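Local coordinates for protein alanine racemase 1 (Caldanaerobacter subterraneus subsp. tengcongensis MB4, PDB 4Y2W) that belongs to the alanine racemase family and forms a dimer whose subunits each join an eight-stranded TIM-type barrel to a second, mainly beta domain, at residues A48-V51 with A52-E56; F63-T67 with T68-L72; F169-A172 with S173-D176; R177-C180 with K181-F184; E334-I338 with G339-N343. The protein carries 1 engineered substitution. All coordinates share one frame; numbering follows the deposited sequence.

Contact 1: residues A48-V51 with A52-E56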
# COMPACT_ATOMS: atom_id res chain seq x y z
N ALA A 48 13.88 -0.30 -2.25
CA ALA A 48 15.10 -0.65 -1.51
C ALA A 48 16.27 -0.98 -2.43
O ALA A 48 17.38 -0.53 -2.20
CB ALA A 48 14.83 -1.81 -0.57
N SER A 49 16.01 -1.77 -3.47
CA SER A 49 17.05 -2.18 -4.41
C SER A 49 17.92 -1.01 -4.83
O SER A 49 19.13 -1.00 -4.58
CB SER A 49 16.44 -2.84 -5.65
OG SER A 49 15.89 -4.10 -5.33
N TYR A 50 17.31 -0.01 -5.46
CA TYR A 50 18.05 1.13 -5.99
C TYR A 50 18.63 2.02 -4.89
O TYR A 50 19.78 2.45 -4.99
CB TYR A 50 17.17 1.95 -6.95
CG TYR A 50 17.26 1.48 -8.39
CD1 TYR A 50 16.41 0.48 -8.87
CD2 TYR A 50 18.19 2.03 -9.28
CE1 TYR A 50 16.49 0.05 -10.19
CE2 TYR A 50 18.27 1.61 -10.59
CZ TYR A 50 17.42 0.61 -11.04
OH TYR A 50 17.50 0.19 -12.35
N VAL A 51 17.85 2.27 -3.84
CA VAL A 51 18.31 3.10 -2.72
C VAL A 51 19.51 2.46 -2.02
O VAL A 51 20.48 3.14 -1.70
CB VAL A 51 17.17 3.36 -1.71
CG1 VAL A 51 17.70 3.97 -0.42
CG2 VAL A 51 16.11 4.26 -2.33
N ALA A 52 19.44 1.15 -1.79
CA ALA A 52 20.54 0.42 -1.17
C ALA A 52 21.77 0.42 -2.08
O ALA A 52 22.89 0.62 -1.62
CB ALA A 52 20.12 -1.00 -0.84
N LYS A 53 21.54 0.18 -3.37
CA LYS A 53 22.61 0.18 -4.36
C LYS A 53 23.40 1.49 -4.30
O LYS A 53 24.63 1.47 -4.23
CB LYS A 53 22.05 -0.03 -5.78
CG LYS A 53 23.10 -0.25 -6.86
CD LYS A 53 22.66 0.33 -8.21
CE LYS A 53 23.74 0.25 -9.28
NZ LYS A 53 23.65 -0.99 -10.10
N PHE A 54 22.68 2.61 -4.30
CA PHE A 54 23.33 3.92 -4.37
C PHE A 54 23.91 4.41 -3.03
O PHE A 54 24.87 5.17 -3.02
CB PHE A 54 22.38 4.96 -4.98
CG PHE A 54 22.47 5.03 -6.48
CD1 PHE A 54 21.95 4.01 -7.26
CD2 PHE A 54 23.12 6.08 -7.11
CE1 PHE A 54 22.06 4.05 -8.64
CE2 PHE A 54 23.23 6.13 -8.49
CZ PHE A 54 22.70 5.12 -9.26
N LEU A 55 23.33 3.96 -1.91
CA LEU A 55 23.91 4.25 -0.60
C LEU A 55 25.16 3.38 -0.34
O LEU A 55 26.08 3.81 0.36
CB LEU A 55 22.88 4.06 0.51
CG LEU A 55 21.75 5.10 0.57
CD1 LEU A 55 20.72 4.71 1.62
CD2 LEU A 55 22.29 6.50 0.84
N GLU A 56 25.18 2.18 -0.91
CA GLU A 56 26.36 1.32 -0.85
C GLU A 56 27.55 1.94 -1.60
O GLU A 56 28.68 1.85 -1.14
CB GLU A 56 26.05 -0.07 -1.41
CG GLU A 56 27.21 -1.06 -1.32
CD GLU A 56 26.84 -2.46 -1.78
OE1 GLU A 56 26.22 -2.59 -2.86
OE2 GLU A 56 27.16 -3.43 -1.06
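L55 lies over V51, one helical turn further along, and each atom on the near side of its side chain meets something there. CB comes first, 3.4 Å from V51 O. CG of L55 lies 3.3 Å from V51 O. At the tip CD1 reaches V51 CG1, 3.7 Å away, so two branched aliphatic groups run side by side and point the same way. CG of L55 is opposite the carbonyl carbon (chi1 -70°), which swings the chain back toward the preceding turn. Both residues are buried, and helix 15-28 covers this flank through I18 and F22, so apolar residues suit it.

Another side of the helix carries Y50 and F54. F54 CE1 comes to the edge of the Y50 ring near its plane, 4.4 Å from Y50 CD2, while F54 CD1 lies 3.5 Å from Y50 O. The two rings thus form a shared aromatic patch that meets Y374 and Y376 near the chain's C-terminal end. On a further side L74 of helix 68-76 packs on A48 and A52, and small alanines suit this close approach of two helices.

The backbone follows the regular i to i+4 pattern, from A52 N to A48 O (2.7 Å) through L55 N to V51 O (3.0 Å). Such an amphipathic helix, 48-58, followed by strand 62-65, is typical of the outer layer of a TIM-type barrel.

Contact 2: residues F63-T67 with T68-L72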
# COMPACT_ATOMS: atom_id res chain seq x y z
N PHE A 63 23.02 -1.29 6.98
CA PHE A 63 21.62 -1.06 6.62
C PHE A 63 20.70 -1.60 7.70
O PHE A 63 20.98 -2.63 8.31
CB PHE A 63 21.27 -1.73 5.28
CG PHE A 63 21.72 -0.95 4.08
CD1 PHE A 63 21.21 0.32 3.84
CD2 PHE A 63 22.63 -1.49 3.19
CE1 PHE A 63 21.62 1.03 2.72
CE2 PHE A 63 23.03 -0.78 2.07
CZ PHE A 63 22.53 0.49 1.84
N GLY A 64 19.60 -0.89 7.93
CA GLY A 64 18.56 -1.33 8.85
C GLY A 64 17.29 -1.65 8.09
O GLY A 64 16.84 -0.86 7.26
N VAL A 65 16.72 -2.82 8.37
CA VAL A 65 15.44 -3.22 7.81
C VAL A 65 14.54 -3.87 8.85
O VAL A 65 15.01 -4.32 9.90
CB VAL A 65 15.60 -4.18 6.62
CG1 VAL A 65 16.23 -3.46 5.44
CG2 VAL A 65 16.42 -5.41 7.01
N ALA A 66 13.25 -3.92 8.54
CA ALA A 66 12.23 -4.39 9.47
C ALA A 66 12.11 -5.91 9.50
O ALA A 66 11.97 -6.50 10.57
CB ALA A 66 10.89 -3.78 9.12
N THR A 67 12.17 -6.55 8.33
CA THR A 67 11.88 -7.98 8.20
C THR A 67 12.99 -8.80 7.54
O THR A 67 13.94 -8.27 6.95
CB THR A 67 10.58 -8.21 7.41
OG1 THR A 67 10.73 -7.73 6.07
CG2 THR A 67 9.41 -7.49 8.08
N THR A 68 12.84 -10.12 7.64
CA THR A 68 13.75 -11.08 7.02
C THR A 68 13.76 -10.95 5.50
O THR A 68 14.82 -10.96 4.86
CB THR A 68 13.33 -12.52 7.38
OG1 THR A 68 13.07 -12.61 8.78
CG2 THR A 68 14.41 -13.52 6.99
N GLU A 69 12.57 -10.81 4.92
CA GLU A 69 12.41 -10.77 3.47
C GLU A 69 12.97 -9.46 2.91
O GLU A 69 13.49 -9.42 1.80
CB GLU A 69 10.94 -10.94 3.08
CG GLU A 69 10.33 -12.29 3.44
CD GLU A 69 9.85 -12.38 4.89
OE1 GLU A 69 10.03 -11.41 5.66
OE2 GLU A 69 9.29 -13.44 5.27
N GLU A 70 12.86 -8.39 3.70
CA GLU A 70 13.49 -7.12 3.36
C GLU A 70 15.01 -7.28 3.33
O GLU A 70 15.67 -6.82 2.41
CB GLU A 70 13.11 -6.02 4.35
CG GLU A 70 11.73 -5.42 4.11
CD GLU A 70 11.39 -4.31 5.08
OE1 GLU A 70 12.10 -4.17 6.10
OE2 GLU A 70 10.42 -3.55 4.83
N ALA A 71 15.54 -7.96 4.34
CA ALA A 71 16.98 -8.23 4.41
C ALA A 71 17.45 -9.13 3.27
O ALA A 71 18.48 -8.87 2.65
CB ALA A 71 17.34 -8.86 5.75
N LEU A 72 16.67 -10.17 2.98
CA LEU A 72 17.01 -11.11 1.91
C LEU A 72 16.88 -10.49 0.52
O LEU A 72 17.68 -10.78 -0.36
CB LEU A 72 16.14 -12.36 2.00
CG LEU A 72 16.47 -13.27 3.20
CD1 LEU A 72 15.36 -14.29 3.41
CD2 LEU A 72 17.82 -13.96 3.01
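T67 and E70 form a capping box at the start of helix 68-76, where strand 62-65 of the barrel turns into its helix. T67 OG1 accepts from E70 N at 3.3 Å; in return E70 OE1 takes the N-H of T67, also at 3.3 Å, from above the carboxylate plane. The same oxygen is met nearly along its C-O axis by A66 N, at 2.7 Å. Two backbone donors therefore grip one buried carboxylate oxygen, and glutamate has the length to span the gap, since its chain is extended beyond CG. The other oxygen, OE2, bonds G41 N and forms a salt bridge with R369 of the second subunit, which fixes the rotation of the carboxylate.

E69 touches T67 only loosely. Partly exposed, it bends at chi2 (83°) and brings OE1 no closer than 3.7 Å to T67 CB, and R7 of the second subunit covers this side, packing against both residues. The hydroxyl of T68 is hydrogen-bonded to that of T89.

Inside, the helix continues with A71 N bonded to T67 O at 3.1 Å. Alanine suits this spot, close against strand 83-85, and its CB rests 3.8 Å from V65 CG2.

Contact 3: residues F169-A172 with S173-D176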
# COMPACT_ATOMS: atom_id res chain seq x y z
N PHE A 169 14.55 5.32 21.42
CA PHE A 169 13.92 6.40 22.19
C PHE A 169 12.41 6.41 21.98
O PHE A 169 11.94 6.30 20.85
CB PHE A 169 14.50 7.77 21.81
CG PHE A 169 15.91 8.00 22.28
CD1 PHE A 169 16.22 7.95 23.64
CD2 PHE A 169 16.92 8.29 21.38
CE1 PHE A 169 17.51 8.17 24.08
CE2 PHE A 169 18.22 8.51 21.82
CZ PHE A 169 18.51 8.45 23.16
N ALA A 170 11.66 6.57 23.08
CA ALA A 170 10.20 6.56 23.03
C ALA A 170 9.59 7.92 22.67
O ALA A 170 8.52 7.97 22.06
CB ALA A 170 9.63 6.09 24.36
N ALA A 171 10.26 9.01 23.05
CA ALA A 171 9.72 10.35 22.81
C ALA A 171 10.79 11.36 22.39
O ALA A 171 10.81 12.49 22.87
CB ALA A 171 8.99 10.84 24.06
N ALA A 172 11.67 10.94 21.48
CA ALA A 172 12.68 11.84 20.91
C ALA A 172 12.05 12.78 19.87
O ALA A 172 12.42 13.95 19.78
CB ALA A 172 13.82 11.04 20.29
N SER A 173 11.10 12.25 19.10
CA SER A 173 10.32 13.06 18.15
C SER A 173 9.43 14.08 18.86
O SER A 173 9.15 15.15 18.32
CB SER A 173 9.46 12.16 17.26
OG SER A 173 10.27 11.27 16.50
N GLU A 174 8.96 13.72 20.05
CA GLU A 174 8.15 14.62 20.88
C GLU A 174 9.03 15.55 21.74
O GLU A 174 8.53 16.48 22.37
CB GLU A 174 7.20 13.82 21.77
CG GLU A 174 6.00 13.21 21.05
CD GLU A 174 6.32 11.94 20.28
OE1 GLU A 174 7.48 11.46 20.30
OE2 GLU A 174 5.39 11.40 19.64
N ASP A 175 10.33 15.27 21.76
CA ASP A 175 11.33 16.10 22.44
C ASP A 175 11.10 16.17 23.95
O ASP A 175 11.14 17.25 24.55
CB ASP A 175 11.39 17.50 21.81
CG ASP A 175 12.70 18.21 22.10
OD1 ASP A 175 13.76 17.54 22.15
OD2 ASP A 175 12.68 19.45 22.25
N ASP A 176 10.86 15.02 24.56
CA ASP A 176 10.88 14.87 26.01
C ASP A 176 12.32 14.57 26.38
O ASP A 176 12.74 13.41 26.40
CB ASP A 176 9.94 13.75 26.46
CG ASP A 176 9.84 13.62 27.97
OD1 ASP A 176 10.64 14.25 28.70
OD2 ASP A 176 8.95 12.88 28.43
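A171 and D176 close a turn in the loop between strand 160-166 and helix 177-195 with the bond pattern of a Schellman motif, though no helix precedes it. D176 N gives its hydrogen to A171 O at 3.0 Å, almost straight (163°), and within that ring D175 N makes a weaker bond to A172 O at 3.2 Å. D175 has the left-handed backbone conformation (phi 63°) that such a reversal needs.

Few side-chain contacts cross the turn. A171 CB lies 3.9 Å from D176 CB, across its mouth. E174 folds back through a bend at chi2 (79°), so that its OE1 stands 3.5 Å from A171 CA. Small alanines suit a turn this compact, whose first half is buried, whereas the acidic residues occupy its more open half.

A second shell holds the turn in position. S235 bonds S173 O and R237 bonds E174 O, while D175 forms a salt bridge with R177 of the following helix. G269 of the second subunit packs on A171 and E174, and K270 of that subunit on D176. The side chain of S173 lies about 7 Å from a bound alanine. D176 is also the helix N-cap: its OD1 accepts from Y179 N.

Contact 4: residues R177-C180 with K181-F184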
# COMPACT_ATOMS: atom_id res chain seq x y z
N ARG A 177 13.08 15.63 26.67
CA ARG A 177 14.52 15.53 26.90
C ARG A 177 14.83 14.76 28.19
O ARG A 177 15.80 14.01 28.24
CB ARG A 177 15.15 16.92 26.96
CG ARG A 177 14.96 17.76 25.70
CD ARG A 177 16.19 17.76 24.80
NE ARG A 177 15.93 18.48 23.54
CZ ARG A 177 16.86 18.99 22.73
NH1 ARG A 177 18.15 18.90 23.02
NH2 ARG A 177 16.48 19.61 21.62
N ASP A 178 14.00 14.95 29.21
CA ASP A 178 14.16 14.24 30.48
C ASP A 178 14.05 12.73 30.32
O ASP A 178 14.80 11.98 30.94
CB ASP A 178 13.14 14.72 31.51
CG ASP A 178 13.45 16.11 32.05
OD1 ASP A 178 14.28 16.83 31.45
OD2 ASP A 178 12.86 16.48 33.08
N TYR A 179 13.11 12.28 29.48
CA TYR A 179 12.92 10.85 29.24
C TYR A 179 14.03 10.29 28.35
O TYR A 179 14.51 9.19 28.60
CB TYR A 179 11.55 10.57 28.63
CG TYR A 179 11.07 9.16 28.87
CD1 TYR A 179 10.76 8.72 30.15
CD2 TYR A 179 10.93 8.26 27.82
CE1 TYR A 179 10.32 7.43 30.38
CE2 TYR A 179 10.49 6.96 28.04
CZ TYR A 179 10.19 6.56 29.33
OH TYR A 179 9.75 5.28 29.57
N CYS A 180 14.43 11.04 27.33
CA CYS A 180 15.57 10.65 26.50
C CYS A 180 16.85 10.51 27.33
O CYS A 180 17.58 9.53 27.21
CB CYS A 180 15.79 11.65 25.37
SG CYS A 180 14.55 11.60 24.04
N LYS A 181 17.11 11.50 28.19
CA LYS A 181 18.25 11.44 29.11
C LYS A 181 18.11 10.22 30.03
O LYS A 181 19.08 9.51 30.27
CB LYS A 181 18.36 12.73 29.93
CG LYS A 181 19.78 13.13 30.33
CD LYS A 181 20.23 12.48 31.63
CE LYS A 181 21.69 12.82 31.95
NZ LYS A 181 22.65 12.25 30.96
N GLU A 182 16.89 9.99 30.52
CA GLU A 182 16.61 8.86 31.40
C GLU A 182 16.85 7.52 30.71
O GLU A 182 17.45 6.62 31.29
CB GLU A 182 15.17 8.93 31.90
CG GLU A 182 14.74 7.76 32.78
CD GLU A 182 13.34 7.91 33.33
OE1 GLU A 182 12.63 8.85 32.92
OE2 GLU A 182 12.94 7.07 34.16
N GLN A 183 16.37 7.39 29.47
CA GLN A 183 16.54 6.16 28.69
C GLN A 183 18.01 5.92 28.37
O GLN A 183 18.48 4.78 28.40
CB GLN A 183 15.74 6.21 27.39
CG GLN A 183 14.23 6.16 27.56
CD GLN A 183 13.50 5.99 26.24
OE1 GLN A 183 12.90 6.93 25.72
NE2 GLN A 183 13.56 4.78 25.69
N PHE A 184 18.72 6.99 28.04
CA PHE A 184 20.14 6.90 27.71
C PHE A 184 20.97 6.39 28.90
O PHE A 184 21.78 5.49 28.75
CB PHE A 184 20.67 8.26 27.25
CG PHE A 184 22.08 8.23 26.76
CD1 PHE A 184 22.38 7.77 25.49
CD2 PHE A 184 23.12 8.66 27.58
CE1 PHE A 184 23.69 7.74 25.04
CE2 PHE A 184 24.43 8.63 27.13
CZ PHE A 184 24.71 8.17 25.85
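Different first torsions bring Y179 and Q183 together: the ring of Y179 leaves with CG opposite its own N (chi1 -157°), whereas Q183 has CG opposite the carbonyl carbon (chi1 -69°) and then runs straight. The two side chains cross at a slant, with ring and amide planes 50° apart. Q183 CG makes an off-centre CH-pi contact, 4.3 Å from the ring centroid, and Q183 OE1 comes to 3.2 Å from Y179 CD2. That oxygen is an acceptor bonded to A170 N, while NE2 bonds the hydroxyl of T134, so the buried amide is satisfied at both ends and its rotation fixed. Glutamine suits a place that demands a donor and an acceptor together.

This is the opening of helix 177-195, the helix of the beta-alpha-beta unit that links strand 160-166 to strand 203-208 in the barrel. Its regular bonding starts with K181 N to R177 O at 2.8 Å and continues with Q183 N to Y179 O at 2.7 Å.

E182 approaches the tyrosine obliquely, its OE1 3.3 Å from Y179 CD1 and its carboxylate plane turned steeply against the ring. K270 of the second subunit adds a cation-pi contact to the same ring. Long charged residues fit the solvent flank: the ammonium of K181 pairs with D185. On another flank F184 meets Y217 edge-to-face.

Contact 5: residues E334-I338 with G339-N343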
# COMPACT_ATOMS: atom_id res chain seq x y z
N GLU A 334 1.69 17.36 -16.46
CA GLU A 334 2.06 16.74 -15.20
C GLU A 334 1.21 17.28 -14.05
O GLU A 334 0.95 18.49 -13.99
CB GLU A 334 3.54 17.00 -14.91
CG GLU A 334 4.07 16.39 -13.62
CD GLU A 334 5.53 16.69 -13.41
OE1 GLU A 334 6.29 15.75 -13.07
OE2 GLU A 334 5.93 17.86 -13.58
N VAL A 335 0.79 16.40 -13.16
CA VAL A 335 0.08 16.79 -11.94
C VAL A 335 0.82 16.22 -10.74
O VAL A 335 0.91 15.00 -10.58
CB VAL A 335 -1.38 16.30 -11.94
CG1 VAL A 335 -2.06 16.62 -10.62
CG2 VAL A 335 -2.14 16.91 -13.11
N VAL A 336 1.35 17.10 -9.89
CA VAL A 336 2.15 16.68 -8.74
C VAL A 336 1.27 16.54 -7.50
O VAL A 336 0.51 17.45 -7.15
CB VAL A 336 3.31 17.67 -8.48
CG1 VAL A 336 4.09 17.28 -7.22
CG2 VAL A 336 4.24 17.72 -9.68
N ILE A 337 1.38 15.39 -6.85
CA ILE A 337 0.61 15.05 -5.66
C ILE A 337 1.44 15.30 -4.40
O ILE A 337 0.95 15.84 -3.41
CB ILE A 337 0.20 13.57 -5.70
CG1 ILE A 337 -0.54 13.26 -7.00
CG2 ILE A 337 -0.66 13.22 -4.49
CD1 ILE A 337 -0.46 11.80 -7.42
N ILE A 338 2.70 14.86 -4.46
CA ILE A 338 3.70 15.12 -3.43
C ILE A 338 4.94 15.64 -4.12
O ILE A 338 5.38 15.06 -5.11
CB ILE A 338 4.09 13.83 -2.67
CG1 ILE A 338 2.86 13.18 -2.03
CG2 ILE A 338 5.16 14.13 -1.63
CD1 ILE A 338 3.12 11.81 -1.44
N GLY A 339 5.50 16.74 -3.61
CA GLY A 339 6.73 17.29 -4.16
C GLY A 339 6.61 18.67 -4.78
O GLY A 339 5.62 19.38 -4.59
N THR A 340 7.63 19.04 -5.55
CA THR A 340 7.83 20.41 -6.03
C THR A 340 7.42 20.55 -7.49
O THR A 340 7.52 19.60 -8.26
CB THR A 340 9.32 20.82 -5.87
OG1 THR A 340 9.65 20.87 -4.47
CG2 THR A 340 9.61 22.18 -6.50
N GLN A 341 6.94 21.73 -7.85
CA GLN A 341 6.62 22.07 -9.24
C GLN A 341 6.58 23.59 -9.41
O GLN A 341 5.64 24.23 -8.94
CB GLN A 341 5.28 21.44 -9.65
CG GLN A 341 5.08 21.35 -11.16
CD GLN A 341 3.66 20.96 -11.55
OE1 GLN A 341 2.70 21.65 -11.21
NE2 GLN A 341 3.53 19.86 -12.28
N ASN A 342 7.60 24.16 -10.04
CA ASN A 342 7.66 25.61 -10.34
C ASN A 342 7.48 26.53 -9.13
O ASN A 342 6.40 27.12 -8.94
CB ASN A 342 6.61 25.98 -11.40
CG ASN A 342 6.74 25.17 -12.67
OD1 ASN A 342 7.81 24.66 -12.99
ND2 ASN A 342 5.65 25.06 -13.41
N ASN A 343 8.52 26.67 -8.32
CA ASN A 343 8.49 27.57 -7.15
C ASN A 343 7.26 27.34 -6.28
O ASN A 343 6.61 28.29 -5.84
CB ASN A 343 8.56 29.03 -7.59
CG ASN A 343 9.74 29.31 -8.51
OD1 ASN A 343 9.58 29.93 -9.57
ND2 ASN A 343 10.92 28.86 -8.11
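Q341 and E334 slide past each other in opposite directions, the amide of one drawn up beside the backbone and carboxylate of the other. Both chains are extended, and Q341 has CG anti to its own N (chi1 -161°), which carries its NE2 back across the turn to the strand. There NE2 makes two weak hydrogen bonds, to E334 O and to E334 OE2, each 3.4 Å long. Carboxylate and amide planes are turned 45° against each other, so the groups do not lie flat together. Each has a further anchor: E334 through its second carboxylate oxygen, OE1, in a salt bridge with R249, and Q341 through its amide oxygen, OE1, which accepts from G305 N. A glutamine suits this buried place because one end donates to the strand while the other accepts from a neighbouring loop.

V336 lies between this pair and the bend. It too runs past Q341 in the opposite direction, and its CG2 lies 3.8 Å from Q341 CD, along the aliphatic and amide part of that chain. The other methyl, CG1, faces the turn and sits 3.7 Å from G339 O. G339 has a positive phi (116°), where a beta carbon would be pressed against I338 O, and glycine fits for that reason. I338 and I337 point away from the turn into an apolar layer that includes M351 of helix 348-354.

Backbone bonds from both isoleucines go to F250, the mark of a classic beta bulge, and here it lies where the chain turns a corner in the mixed, mainly antiparallel sheet to which most of the C-terminal domain's strands belong.

Along the chain the five contacts come in series, the first four in the barrel domain and contact 5 in the C-terminal domain. Contacts 1 and 2, with centres about 13 Å apart, touch where F63 of strand 62-65 packs beneath helix 48-58. Contacts 3 and 4 are closer, about 9 Å between centres, because the loop of one runs directly into the helix of the other. This pair stands well away from the first: contacts 1 and 3, about 29 Å between centres, lie on opposite sides of the chain's centre. Contact 5 is about 40 Å from contact 4, centre to centre. Contacts 2, 3 and 4 also meet the second subunit, so local turns and caps contribute to the dimer interface.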